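PDB 6M6T: 4-alpha-glucanotransferase from Streptococcus agalactiae, which belongs to the amylomaltases, also called disproportionating enzymes, a family built on a TIM barrel, and holds bound glycan in two pockets. Local coordinates for residues E137-V140 and T141-E145; L408-E411 and Q412-Y415; F328-I331 and K332-G336; G104-E107 and K108-V112. One frame throughout, in Å; residues are numbered along the deposited sequence.

Contact 1: E137-V140 and T141-E145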
ATOM      1  N   GLU A 137      -4.865 -12.154 -16.420  1.00 57.91           N
ATOM      2  CA  GLU A 137      -4.066 -12.239 -15.201  1.00 58.49           C
ATOM      3  C   GLU A 137      -3.636 -13.702 -15.072  1.00 52.92           C
ATOM      4  O   GLU A 137      -4.303 -14.518 -14.432  1.00 52.54           O
ATOM      5  CB  GLU A 137      -4.856 -11.758 -13.965  1.00 54.29           C
ATOM      6  CG  GLU A 137      -5.749 -10.554 -14.216  1.00 56.18           C
ATOM      7  CD  GLU A 137      -4.980  -9.231 -14.330  1.00 64.17           C
ATOM      8  OE1 GLU A 137      -3.735  -9.243 -14.167  1.00 64.48           O
ATOM      9  OE2 GLU A 137      -5.628  -8.178 -14.582  1.00 62.29           O
ATOM     10  N   LYS A 138      -2.520 -14.048 -15.712  1.00 52.68           N
ATOM     11  CA  LYS A 138      -2.131 -15.452 -15.801  1.00 46.34           C
ATOM     12  C   LYS A 138      -1.551 -15.991 -14.493  1.00 45.53           C
ATOM     13  O   LYS A 138      -1.480 -17.210 -14.323  1.00 43.54           O
ATOM     14  CB  LYS A 138      -1.145 -15.642 -16.955  1.00 40.24           C
ATOM     15  CG  LYS A 138      -1.695 -15.171 -18.290  1.00 44.05           C
ATOM     16  CD  LYS A 138      -1.080 -15.921 -19.469  1.00 46.01           C
ATOM     17  CE  LYS A 138      -1.935 -15.740 -20.714  1.00 47.31           C
ATOM     18  NZ  LYS A 138      -1.215 -15.864 -22.005  1.00 49.59           N
ATOM     19  N   TRP A 139      -1.166 -15.110 -13.560  1.00 48.43           N
ATOM     20  CA  TRP A 139      -0.588 -15.456 -12.258  1.00 47.33           C
ATOM     21  C   TRP A 139      -1.601 -16.009 -11.277  1.00 45.18           C
ATOM     22  O   TRP A 139      -1.200 -16.366 -10.156  1.00 41.53           O
ATOM     23  CB  TRP A 139       0.054 -14.221 -11.607  1.00 48.13           C
ATOM     24  CG  TRP A 139      -0.939 -13.070 -11.488  1.00 51.56           C
ATOM     25  CD1 TRP A 139      -1.069 -12.006 -12.344  1.00 50.26           C
ATOM     26  CD2 TRP A 139      -1.972 -12.904 -10.492  1.00 49.89           C
ATOM     27  NE1 TRP A 139      -2.088 -11.185 -11.930  1.00 48.85           N
ATOM     28  CE2 TRP A 139      -2.657 -11.711 -10.800  1.00 47.84           C
ATOM     29  CE3 TRP A 139      -2.368 -13.637  -9.366  1.00 39.60           C
ATOM     30  CZ2 TRP A 139      -3.715 -11.248 -10.032  1.00 40.73           C
ATOM     31  CZ3 TRP A 139      -3.406 -13.178  -8.614  1.00 41.27           C
ATOM     32  CH2 TRP A 139      -4.071 -11.992  -8.942  1.00 44.10           C
ATOM     33  N   VAL A 140      -2.889 -16.044 -11.629  1.00 45.72           N
ATOM     34  CA  VAL A 140      -3.912 -16.240 -10.606  1.00 48.97           C
ATOM     35  C   VAL A 140      -3.850 -17.649 -10.044  1.00 45.23           C
ATOM     36  O   VAL A 140      -3.724 -17.834  -8.833  1.00 45.22           O
ATOM     37  CB  VAL A 140      -5.317 -15.920 -11.144  1.00 47.01           C
ATOM     38  CG1 VAL A 140      -6.344 -16.169 -10.061  1.00 44.77           C
ATOM     39  CG2 VAL A 140      -5.408 -14.488 -11.575  1.00 43.42           C
ATOM     40  N   THR A 141      -3.884 -18.657 -10.925  1.00 51.12           N
ATOM     41  CA  THR A 141      -4.124 -20.032 -10.483  1.00 51.68           C
ATOM     42  C   THR A 141      -3.049 -20.524  -9.517  1.00 49.00           C
ATOM     43  O   THR A 141      -3.355 -21.249  -8.569  1.00 47.92           O
ATOM     44  CB  THR A 141      -4.238 -20.974 -11.692  1.00 50.39           C
ATOM     45  OG1 THR A 141      -2.975 -21.058 -12.366  1.00 60.20           O
ATOM     46  CG2 THR A 141      -5.282 -20.460 -12.668  1.00 45.03           C
ATOM     47  N   ASP A 142      -1.786 -20.145  -9.721  1.00 50.02           N
ATOM     48  CA  ASP A 142      -0.789 -20.708  -8.814  1.00 53.95           C
ATOM     49  C   ASP A 142      -0.758 -19.970  -7.487  1.00 49.19           C
ATOM     50  O   ASP A 142      -0.424 -20.573  -6.456  1.00 50.33           O
ATOM     51  CB  ASP A 142       0.595 -20.771  -9.470  1.00 56.77           C
ATOM     52  CG  ASP A 142       1.000 -22.235  -9.839  1.00 71.44           C
ATOM     53  OD1 ASP A 142       0.599 -23.189  -9.111  1.00 69.01           O
ATOM     54  OD2 ASP A 142       1.698 -22.439 -10.863  1.00 67.63           O
ATOM     55  N   PHE A 143      -1.180 -18.707  -7.468  1.00 46.82           N
ATOM     56  CA  PHE A 143      -1.467 -18.073  -6.187  1.00 45.16           C
ATOM     57  C   PHE A 143      -2.647 -18.755  -5.500  1.00 45.08           C
ATOM     58  O   PHE A 143      -2.664 -18.896  -4.269  1.00 46.19           O
ATOM     59  CB  PHE A 143      -1.749 -16.581  -6.371  1.00 46.24           C
ATOM     60  CG  PHE A 143      -2.584 -16.002  -5.273  1.00 44.56           C
ATOM     61  CD1 PHE A 143      -1.991 -15.601  -4.086  1.00 37.64           C
ATOM     62  CD2 PHE A 143      -3.974 -15.893  -5.409  1.00 40.24           C
ATOM     63  CE1 PHE A 143      -2.755 -15.080  -3.056  1.00 42.15           C
ATOM     64  CE2 PHE A 143      -4.749 -15.391  -4.377  1.00 35.32           C
ATOM     65  CZ  PHE A 143      -4.144 -14.980  -3.200  1.00 41.00           C
ATOM     66  N   ALA A 144      -3.651 -19.171  -6.276  1.00 46.14           N
ATOM     67  CA  ALA A 144      -4.822 -19.801  -5.672  1.00 49.49           C
ATOM     68  C   ALA A 144      -4.454 -21.159  -5.083  1.00 50.59           C
ATOM     69  O   ALA A 144      -4.947 -21.544  -4.011  1.00 51.26           O
ATOM     70  CB  ALA A 144      -5.948 -19.924  -6.704  1.00 42.95           C
ATOM     71  N   GLU A 145      -3.553 -21.877  -5.750  1.00 46.57           N
ATOM     72  CA  GLU A 145      -3.057 -23.122  -5.186  1.00 49.28           C
ATOM     73  C   GLU A 145      -2.215 -22.853  -3.950  1.00 46.11           C
ATOM     74  O   GLU A 145      -2.292 -23.600  -2.975  1.00 46.68           O
ATOM     75  CB  GLU A 145      -2.266 -23.910  -6.231  1.00 47.31           C
ATOM     76  CG  GLU A 145      -3.118 -24.358  -7.401  1.00 53.96           C
ATOM     77  CD  GLU A 145      -2.314 -24.912  -8.562  1.00 67.29           C
ATOM     78  OE1 GLU A 145      -1.146 -25.306  -8.336  1.00 68.44           O
ATOM     79  OE2 GLU A 145      -2.858 -24.956  -9.700  1.00 69.86           O
TER
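W139 and F143 approach each other four residues apart, at the start of helix 140-152, CZ3 of W139 lying 4.2 Å from CD2 of F143. The F143 carbon comes in at the edge of the indole, near its plane, so the two rings neighbour each other without stacking. The torsions account for this. CG of W139 sits between its backbone N and carbonyl carbon (chi1 55°), while F143 swings its ring anti to its own N (chi1 156°). V140 meets both rings, through its side chain on one and its carbonyl on the other. Its CG2 lies over one face of the indole, 3.6 Å above the plane and displaced toward the rim, and its carbonyl O lies in the plane of the F143 ring at the edge, 3.9 Å from CD2. That same oxygen accepts the N-H of A144 at 2.9 Å between N and O, an i to i+4 bond. Ahead of it, E137 to V140 form a type I turn, and W139 NE1 makes a weak bond of 3.4 Å to E137 OE1 within the turn. Around this helix start, V140 packs on F133 and L134 of helix 126-134, W139 meets Q192 of helix 182-208, E145 forms a salt bridge with R178, and the F143 and W139 rings rest on loop residues S63, V65 and A66.

Contact 2: L408-E411 and Q412-Y415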
ATOM      1  N   LEU A 408       6.924  18.197  20.288  1.00 69.56           N
ATOM      2  CA  LEU A 408       7.854  19.219  19.841  1.00 73.58           C
ATOM      3  C   LEU A 408       8.379  19.981  21.052  1.00 71.59           C
ATOM      4  O   LEU A 408       7.610  20.338  21.965  1.00 64.17           O
ATOM      5  CB  LEU A 408       7.189  20.171  18.848  1.00 68.39           C
ATOM      6  CG  LEU A 408       7.155  19.920  17.330  1.00 69.75           C
ATOM      7  CD1 LEU A 408       6.933  18.449  16.988  1.00 62.57           C
ATOM      8  CD2 LEU A 408       6.098  20.824  16.615  1.00 59.09           C
ATOM      9  N   THR A 409       9.700  20.170  21.071  1.00 67.49           N
ATOM     10  CA  THR A 409      10.304  21.188  21.918  1.00 68.19           C
ATOM     11  C   THR A 409       9.463  22.458  21.880  1.00 75.57           C
ATOM     12  O   THR A 409       9.108  22.926  20.791  1.00 79.46           O
ATOM     13  CB  THR A 409      11.700  21.511  21.382  1.00 71.54           C
ATOM     14  OG1 THR A 409      12.350  20.306  20.939  1.00 71.47           O
ATOM     15  CG2 THR A 409      12.569  22.244  22.413  1.00 71.58           C
ATOM     16  N   VAL A 410       9.134  23.012  23.058  1.00 70.91           N
ATOM     17  CA  VAL A 410       8.342  24.229  22.989  1.00 75.51           C
ATOM     18  C   VAL A 410       9.093  25.343  22.253  1.00 72.42           C
ATOM     19  O   VAL A 410       8.456  26.258  21.713  1.00 70.44           O
ATOM     20  CB  VAL A 410       7.891  24.672  24.377  1.00 71.17           C
ATOM     21  CG1 VAL A 410       6.669  25.582  24.242  1.00 60.88           C
ATOM     22  CG2 VAL A 410       7.538  23.473  25.249  1.00 74.61           C
ATOM     23  N   GLU A 411      10.425  25.253  22.147  1.00 65.00           N
ATOM     24  CA  GLU A 411      11.129  26.118  21.201  1.00 69.16           C
ATOM     25  C   GLU A 411      10.856  25.686  19.758  1.00 71.09           C
ATOM     26  O   GLU A 411      10.695  26.535  18.874  1.00 69.25           O
ATOM     27  CB  GLU A 411      12.633  26.147  21.511  1.00 69.38           C
ATOM     28  CG  GLU A 411      13.527  25.209  20.685  1.00 71.41           C
ATOM     29  CD  GLU A 411      15.009  25.620  20.695  1.00 81.32           C
ATOM     30  OE1 GLU A 411      15.823  24.940  20.034  1.00 80.54           O
ATOM     31  OE2 GLU A 411      15.368  26.623  21.356  1.00 79.20           O
ATOM     32  N   GLN A 412      10.752  24.372  19.506  1.00 71.24           N
ATOM     33  CA  GLN A 412      10.358  23.898  18.177  1.00 66.32           C
ATOM     34  C   GLN A 412       8.911  24.262  17.860  1.00 67.46           C
ATOM     35  O   GLN A 412       8.581  24.601  16.716  1.00 64.26           O
ATOM     36  CB  GLN A 412      10.528  22.388  18.083  1.00 68.40           C
ATOM     37  CG  GLN A 412      11.793  21.942  17.425  1.00 71.53           C
ATOM     38  CD  GLN A 412      12.089  20.496  17.720  1.00 65.37           C
ATOM     39  OE1 GLN A 412      11.233  19.762  18.224  1.00 64.66           O
ATOM     40  NE2 GLN A 412      13.309  20.077  17.425  1.00 67.31           N
ATOM     41  N   LYS A 413       8.025  24.173  18.852  1.00 64.40           N
ATOM     42  CA  LYS A 413       6.652  24.615  18.639  1.00 67.06           C
ATOM     43  C   LYS A 413       6.616  26.092  18.296  1.00 63.80           C
ATOM     44  O   LYS A 413       5.976  26.495  17.318  1.00 60.10           O
ATOM     45  CB  LYS A 413       5.793  24.344  19.877  1.00 68.61           C
ATOM     46  CG  LYS A 413       5.594  22.884  20.221  1.00 69.06           C
ATOM     47  CD  LYS A 413       4.994  22.723  21.619  1.00 74.02           C
ATOM     48  CE  LYS A 413       3.650  23.460  21.746  1.00 72.41           C
ATOM     49  NZ  LYS A 413       2.458  22.583  21.484  1.00 61.44           N
ATOM     50  N   ALA A 414       7.279  26.919  19.116  1.00 63.54           N
ATOM     51  CA  ALA A 414       7.300  28.357  18.875  1.00 61.69           C
ATOM     52  C   ALA A 414       7.793  28.656  17.469  1.00 61.09           C
ATOM     53  O   ALA A 414       7.169  29.416  16.714  1.00 67.42           O
ATOM     54  CB  ALA A 414       8.183  29.047  19.916  1.00 57.52           C
ATOM     55  N   TYR A 415       8.903  28.032  17.092  1.00 54.81           N
ATOM     56  CA  TYR A 415       9.481  28.260  15.781  1.00 54.53           C
ATOM     57  C   TYR A 415       8.524  27.848  14.668  1.00 54.57           C
ATOM     58  O   TYR A 415       8.390  28.562  13.667  1.00 56.17           O
ATOM     59  CB  TYR A 415      10.793  27.500  15.699  1.00 56.91           C
ATOM     60  CG  TYR A 415      11.337  27.325  14.327  1.00 52.11           C
ATOM     61  CD1 TYR A 415      12.207  28.255  13.798  1.00 54.92           C
ATOM     62  CD2 TYR A 415      11.011  26.214  13.566  1.00 51.79           C
ATOM     63  CE1 TYR A 415      12.729  28.105  12.535  1.00 53.46           C
ATOM     64  CE2 TYR A 415      11.539  26.050  12.295  1.00 50.58           C
ATOM     65  CZ  TYR A 415      12.398  27.006  11.789  1.00 46.88           C
ATOM     66  OH  TYR A 415      12.929  26.875  10.536  1.00 48.49           O
TER
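L408 meets K413 across the start of helix 410-419, with CB of L408 3.4 Å from CG of K413. T409 is the N-cap, which puts L408 and K413 at the N' and N4 positions, those of a hydrophobic staple, though with a lysine in place of a second apolar residue the likeness is one of position. CG of K413 lies beside its backbone N (chi1 -65°), which brings CG against L408, while the rest of the chain, bent at chi3 and chi4, leads away; F405 touches the same side chain from a loop. L408 also runs across the Q412 side chain at about a right angle, CB to CB 4.1 Å. Next comes T409, whose own side chain caps nothing. Instead its N-H reaches the amide oxygen of Q412, N to OE1 3.3 Å, from above the carbonyl plane and 43° out of it. This is the reverse half of a capping box without its usual partner bond. The hydroxyl OG1 adds a weak bond of 3.0 Å to the same OE1, so two groups of one residue hold this oxygen, while Q412 NE2 bonds weakly to Y372 O. The glutamine side chain stays about 11 Å from a bound alpha-D-glucopyranose, too far to touch it. The carbonyl of T409 accepts the N-H of K413. V410 follows, with CG1 4.2 Å from K413 CD, and its O takes the N-H of A414. Last in line is E411, whose carbonyl O accepts Y415 N at 2.9 Å, while CB of Y415 lies 3.3 Å from that oxygen.

Contact 3: F328-I331 and K332-G336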
ATOM      1  N   PHE A 328      16.455   0.439 -13.863  1.00 46.73           N
ATOM      2  CA  PHE A 328      15.573   1.491 -14.336  1.00 45.45           C
ATOM      3  C   PHE A 328      15.857   1.853 -15.790  1.00 44.18           C
ATOM      4  O   PHE A 328      14.932   2.228 -16.517  1.00 47.84           O
ATOM      5  CB  PHE A 328      15.653   2.689 -13.392  1.00 40.98           C
ATOM      6  CG  PHE A 328      14.936   2.459 -12.082  1.00 44.88           C
ATOM      7  CD1 PHE A 328      13.547   2.472 -12.024  1.00 40.05           C
ATOM      8  CD2 PHE A 328      15.649   2.183 -10.915  1.00 47.52           C
ATOM      9  CE1 PHE A 328      12.880   2.245 -10.827  1.00 39.30           C
ATOM     10  CE2 PHE A 328      14.986   1.951  -9.713  1.00 44.01           C
ATOM     11  CZ  PHE A 328      13.594   1.987  -9.673  1.00 38.22           C
ATOM     12  N   ALA A 329      17.093   1.705 -16.263  1.00 44.13           N
ATOM     13  CA  ALA A 329      17.303   1.832 -17.701  1.00 43.13           C
ATOM     14  C   ALA A 329      16.521   0.765 -18.456  1.00 46.96           C
ATOM     15  O   ALA A 329      15.929   1.038 -19.510  1.00 48.74           O
ATOM     16  CB  ALA A 329      18.789   1.747 -18.039  1.00 35.86           C
ATOM     17  N   THR A 330      16.505  -0.459 -17.932  1.00 50.03           N
ATOM     18  CA  THR A 330      15.783  -1.526 -18.607  1.00 46.52           C
ATOM     19  C   THR A 330      14.299  -1.229 -18.637  1.00 48.08           C
ATOM     20  O   THR A 330      13.637  -1.456 -19.658  1.00 48.59           O
ATOM     21  CB  THR A 330      16.050  -2.864 -17.926  1.00 49.37           C
ATOM     22  OG1 THR A 330      17.458  -3.016 -17.721  1.00 51.67           O
ATOM     23  CG2 THR A 330      15.557  -4.006 -18.795  1.00 54.66           C
ATOM     24  N   ILE A 331      13.760  -0.704 -17.528  1.00 47.56           N
ATOM     25  CA  ILE A 331      12.337  -0.360 -17.493  1.00 52.06           C
ATOM     26  C   ILE A 331      12.035   0.739 -18.511  1.00 49.94           C
ATOM     27  O   ILE A 331      11.104   0.617 -19.313  1.00 48.04           O
ATOM     28  CB  ILE A 331      11.887   0.026 -16.067  1.00 51.34           C
ATOM     29  CG1 ILE A 331      11.953  -1.185 -15.135  1.00 48.05           C
ATOM     30  CG2 ILE A 331      10.453   0.525 -16.071  1.00 41.22           C
ATOM     31  CD1 ILE A 331      11.838  -0.840 -13.668  1.00 47.04           C
ATOM     32  N   LYS A 332      12.836   1.812 -18.520  1.00 47.58           N
ATOM     33  CA  LYS A 332      12.643   2.867 -19.516  1.00 49.07           C
ATOM     34  C   LYS A 332      12.647   2.305 -20.934  1.00 47.28           C
ATOM     35  O   LYS A 332      11.709   2.530 -21.703  1.00 46.02           O
ATOM     36  CB  LYS A 332      13.716   3.953 -19.379  1.00 53.38           C
ATOM     37  CG  LYS A 332      13.313   5.274 -20.034  1.00 49.59           C
ATOM     38  CD  LYS A 332      14.495   6.176 -20.320  1.00 46.77           C
ATOM     39  CE  LYS A 332      14.022   7.593 -20.745  1.00 60.55           C
ATOM     40  NZ  LYS A 332      14.562   8.086 -22.072  1.00 48.58           N
ATOM     41  N   GLU A 333      13.697   1.565 -21.297  1.00 50.14           N
ATOM     42  CA  GLU A 333      13.770   1.008 -22.646  1.00 55.05           C
ATOM     43  C   GLU A 333      12.546   0.146 -22.976  1.00 55.92           C
ATOM     44  O   GLU A 333      11.906   0.326 -24.022  1.00 52.74           O
ATOM     45  CB  GLU A 333      15.051   0.192 -22.814  1.00 47.62           C
ATOM     46  CG  GLU A 333      15.157  -0.440 -24.201  1.00 55.40           C
ATOM     47  CD  GLU A 333      15.037   0.594 -25.336  1.00 76.56           C
ATOM     48  OE1 GLU A 333      13.913   0.809 -25.869  1.00 69.40           O
ATOM     49  OE2 GLU A 333      16.079   1.202 -25.693  1.00 85.25           O
ATOM     50  N   LYS A 334      12.202  -0.798 -22.099  1.00 50.29           N
ATOM     51  CA  LYS A 334      11.221  -1.800 -22.484  1.00 52.11           C
ATOM     52  C   LYS A 334       9.790  -1.303 -22.332  1.00 51.09           C
ATOM     53  O   LYS A 334       8.903  -1.755 -23.063  1.00 49.14           O
ATOM     54  CB  LYS A 334      11.439  -3.073 -21.667  1.00 52.43           C
ATOM     55  CG  LYS A 334      12.514  -3.973 -22.228  1.00 48.68           C
ATOM     56  CD  LYS A 334      12.806  -5.093 -21.276  1.00 56.59           C
ATOM     57  CE  LYS A 334      13.724  -6.109 -21.916  1.00 64.14           C
ATOM     58  NZ  LYS A 334      13.742  -7.351 -21.093  1.00 65.34           N
ATOM     59  N   LEU A 335       9.553  -0.364 -21.423  1.00 49.04           N
ATOM     60  CA  LEU A 335       8.214   0.076 -21.068  1.00 48.73           C
ATOM     61  C   LEU A 335       7.905   1.512 -21.477  1.00 51.30           C
ATOM     62  O   LEU A 335       6.749   1.932 -21.343  1.00 54.12           O
ATOM     63  CB  LEU A 335       8.013  -0.072 -19.556  1.00 44.81           C
ATOM     64  CG  LEU A 335       7.897  -1.515 -19.090  1.00 44.03           C
ATOM     65  CD1 LEU A 335       7.576  -1.608 -17.601  1.00 42.03           C
ATOM     66  CD2 LEU A 335       6.830  -2.162 -19.917  1.00 39.84           C
ATOM     67  N   GLY A 336       8.893   2.262 -22.000  1.00 50.69           N
ATOM     68  CA  GLY A 336       8.790   3.706 -22.148  1.00 48.55           C
ATOM     69  C   GLY A 336       9.046   4.406 -20.823  1.00 52.83           C
ATOM     70  O   GLY A 336       9.382   3.772 -19.824  1.00 52.46           O
TER
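I331 places CG2 anti to its backbone N, and L335 holds CG beside its own N (chi1 -71°) with an extended second torsion; together these bring I331 CG2 to 3.9 Å from L335 CD1. The two side chains pass at a slant, touching through single methyls. On a neighbouring strip of the helix, the methyl CG2 of T330 is likewise anti to its N and lies 3.9 Å from CD of K334. K334 is drawn out straight beyond CG, so that the two side chains run alongside each other in the same direction. Their polar ends have separate partners: T330 OG1 is hydrogen-bonded to E326 O one turn back, and K334 NZ forms a salt bridge with D275. This helix, 324-335, belongs to the link between strands 292-295 and 340-342, parallel neighbours in the barrel sheet, consistent with the right-handed beta-alpha-beta crossovers of a TIM barrel, here with strands 303-308 and 319-321 inserted in the link. The I331 and L335 side chains both touch I283 of helix 277-289, and I331 also touches I280. F328 faces another way: its ring meets F301 edge-to-face and contacts L355 and T359 of helix 350-359. The backbone is regular almost to the end, with bonds from K332 N to F328 O and from E333 N to A329 O, both of 2.9 Å. At the last turn L335 N bonds to I331 O over 2.8 Å, and G336 then leaves the helix with positive phi (79°), its N weakly bonded to K332 O.

Contact 4: G104-E107 and K108-V112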
ATOM      1  N   GLY A 104     -10.459 -12.136  13.214  1.00 67.92           N
ATOM      2  CA  GLY A 104     -11.772 -12.697  13.003  1.00 70.05           C
ATOM      3  C   GLY A 104     -12.628 -12.022  11.951  1.00 65.61           C
ATOM      4  O   GLY A 104     -13.801 -12.380  11.815  1.00 74.70           O
ATOM      5  N   LEU A 105     -12.104 -11.062  11.199  1.00 61.77           N
ATOM      6  CA  LEU A 105     -12.885 -10.570  10.067  1.00 64.76           C
ATOM      7  C   LEU A 105     -12.709 -11.472   8.847  1.00 66.79           C
ATOM      8  O   LEU A 105     -13.649 -11.666   8.058  1.00 65.17           O
ATOM      9  CB  LEU A 105     -12.494  -9.132   9.747  1.00 59.92           C
ATOM     10  CG  LEU A 105     -13.151  -8.602   8.486  1.00 64.77           C
ATOM     11  CD1 LEU A 105     -13.660  -7.209   8.738  1.00 69.96           C
ATOM     12  CD2 LEU A 105     -12.148  -8.604   7.354  1.00 65.76           C
ATOM     13  N   PHE A 106     -11.501 -12.023   8.678  1.00 70.73           N
ATOM     14  CA  PHE A 106     -11.313 -13.116   7.730  1.00 70.03           C
ATOM     15  C   PHE A 106     -12.179 -14.301   8.118  1.00 67.71           C
ATOM     16  O   PHE A 106     -12.701 -15.012   7.252  1.00 66.22           O
ATOM     17  CB  PHE A 106      -9.835 -13.527   7.662  1.00 69.26           C
ATOM     18  CG  PHE A 106      -9.501 -14.399   6.475  1.00 76.05           C
ATOM     19  CD1 PHE A 106      -9.739 -15.776   6.515  1.00 73.12           C
ATOM     20  CD2 PHE A 106      -8.976 -13.842   5.307  1.00 74.96           C
ATOM     21  CE1 PHE A 106      -9.457 -16.579   5.421  1.00 68.98           C
ATOM     22  CE2 PHE A 106      -8.689 -14.641   4.206  1.00 72.31           C
ATOM     23  CZ  PHE A 106      -8.926 -16.013   4.268  1.00 75.05           C
ATOM     24  N   GLU A 107     -12.323 -14.532   9.425  1.00 68.65           N
ATOM     25  CA  GLU A 107     -13.283 -15.509   9.921  1.00 68.79           C
ATOM     26  C   GLU A 107     -14.677 -15.245   9.353  1.00 69.31           C
ATOM     27  O   GLU A 107     -15.291 -16.129   8.742  1.00 70.47           O
ATOM     28  CB  GLU A 107     -13.289 -15.481  11.457  1.00 67.81           C
ATOM     29  CG  GLU A 107     -14.454 -16.226  12.133  1.00 78.90           C
ATOM     30  CD  GLU A 107     -14.867 -15.626  13.490  1.00 85.23           C
ATOM     31  OE1 GLU A 107     -15.953 -14.988  13.574  1.00 81.15           O
ATOM     32  OE2 GLU A 107     -14.100 -15.797  14.475  1.00 77.38           O
ATOM     33  N   LYS A 108     -15.178 -14.015   9.505  1.00 60.96           N
ATOM     34  CA  LYS A 108     -16.590 -13.764   9.255  1.00 62.38           C
ATOM     35  C   LYS A 108     -16.933 -13.561   7.784  1.00 58.87           C
ATOM     36  O   LYS A 108     -18.100 -13.725   7.412  1.00 60.53           O
ATOM     37  CB  LYS A 108     -17.062 -12.554  10.064  1.00 65.68           C
ATOM     38  CG  LYS A 108     -17.084 -12.802  11.568  1.00 69.58           C
ATOM     39  CD  LYS A 108     -18.208 -12.034  12.262  1.00 68.90           C
ATOM     40  CE  LYS A 108     -18.187 -12.291  13.765  1.00 66.55           C
ATOM     41  NZ  LYS A 108     -16.807 -12.163  14.316  1.00 65.52           N
ATOM     42  N   ARG A 109     -15.974 -13.205   6.932  1.00 60.32           N
ATOM     43  CA  ARG A 109     -16.345 -13.007   5.535  1.00 54.54           C
ATOM     44  C   ARG A 109     -16.492 -14.314   4.777  1.00 50.81           C
ATOM     45  O   ARG A 109     -17.082 -14.316   3.691  1.00 52.67           O
ATOM     46  CB  ARG A 109     -15.317 -12.138   4.816  1.00 56.74           C
ATOM     47  CG  ARG A 109     -15.090 -10.793   5.452  1.00 58.29           C
ATOM     48  CD  ARG A 109     -14.001 -10.037   4.715  1.00 58.42           C
ATOM     49  NE  ARG A 109     -14.385  -9.672   3.350  1.00 54.01           N
ATOM     50  CZ  ARG A 109     -15.180  -8.649   3.045  1.00 49.66           C
ATOM     51  NH1 ARG A 109     -15.691  -7.894   4.009  1.00 52.20           N
ATOM     52  NH2 ARG A 109     -15.468  -8.386   1.779  1.00 48.84           N
ATOM     53  N   ARG A 110     -15.983 -15.423   5.328  1.00 48.38           N
ATOM     54  CA  ARG A 110     -15.722 -16.598   4.503  1.00 47.52           C
ATOM     55  C   ARG A 110     -16.990 -17.336   4.080  1.00 48.20           C
ATOM     56  O   ARG A 110     -17.120 -17.654   2.885  1.00 45.54           O
ATOM     57  CB  ARG A 110     -14.731 -17.518   5.221  1.00 50.16           C
ATOM     58  CG  ARG A 110     -14.209 -18.635   4.370  1.00 45.96           C
ATOM     59  CD  ARG A 110     -13.529 -18.078   3.154  1.00 51.85           C
ATOM     60  NE  ARG A 110     -13.027 -19.114   2.251  1.00 55.38           N
ATOM     61  CZ  ARG A 110     -11.920 -19.828   2.452  1.00 53.14           C
ATOM     62  NH1 ARG A 110     -11.183 -19.646   3.547  1.00 52.27           N
ATOM     63  NH2 ARG A 110     -11.563 -20.738   1.555  1.00 49.74           N
ATOM     64  N   PRO A 111     -17.938 -17.670   4.975  1.00 47.69           N
ATOM     65  CA  PRO A 111     -19.243 -18.176   4.496  1.00 47.48           C
ATOM     66  C   PRO A 111     -19.847 -17.355   3.364  1.00 50.60           C
ATOM     67  O   PRO A 111     -20.353 -17.922   2.385  1.00 44.26           O
ATOM     68  CB  PRO A 111     -20.130 -18.101   5.750  1.00 47.40           C
ATOM     69  CG  PRO A 111     -19.346 -17.270   6.758  1.00 53.70           C
ATOM     70  CD  PRO A 111     -17.913 -17.584   6.443  1.00 46.66           C
ATOM     71  N   VAL A 112     -19.780 -16.023   3.474  1.00 49.54           N
ATOM     72  CA  VAL A 112     -20.406 -15.123   2.505  1.00 52.65           C
ATOM     73  C   VAL A 112     -19.715 -15.210   1.144  1.00 56.49           C
ATOM     74  O   VAL A 112     -20.370 -15.354   0.093  1.00 50.03           O
ATOM     75  CB  VAL A 112     -20.373 -13.682   3.041  1.00 57.11           C
ATOM     76  CG1 VAL A 112     -21.135 -12.760   2.105  1.00 51.84           C
ATOM     77  CG2 VAL A 112     -20.868 -13.623   4.489  1.00 47.86           C
TER
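E107 and K108, neighbours in sequence, run side by side and close a salt bridge of 3.0 Å between OE1 and NZ. The ammonium meets the carboxylate from above its plane, 37° out, and the lysine gets there by bends at chi2 and chi4. Across one turn, L105 CD2 lies 3.5 Å from R109 CD, the leucine branch running alongside the aliphatic part of the arginine. F106 and R110 are paired in the same fashion, CE1 to NH1 4.0 Å, with ring and guanidinium planes 77° apart. Two i to i+4 backbone bonds hold the turn: K108 N to O of the N-cap glycine G104 at 3.1 Å, and R109 N to L105 O at 3.0 Å. P111 has no N-H to give, and the helix kinks there. Farther out, R109 rests on H70 and F74, its NH2 bonding weakly to I72 O, and K108 touches F93. R110 has its polar partners outside: NE forms a salt bridge with E114, and the guanidinium makes a cation-pi contact with Y187. The carboxylate of E114 and the ring of Y187 would be expected to stabilise the positive charge of R110, while F106, oblique to the guanidinium, only borders it.

Overall arrangement
From the N terminus the contacts come in the order 4, 1, 3, 2. Each spans a single stretch of helix or its start, so none closes a long loop, and all four run in series without nesting or crossing. Contacts 4 and 1 lie in the helical region between barrel strands 43-45 and 212-217, with centres 22 Å apart and nearest atoms about 9 Å apart. Contact 3 belongs to the helix preceding strand 340-342, its centre 26 Å from that of contact 1. Contact 2 sits after strand 389-392, on the opposite side of the chain's centre from contact 1, their centres 53 Å apart. No two of the contacts touch.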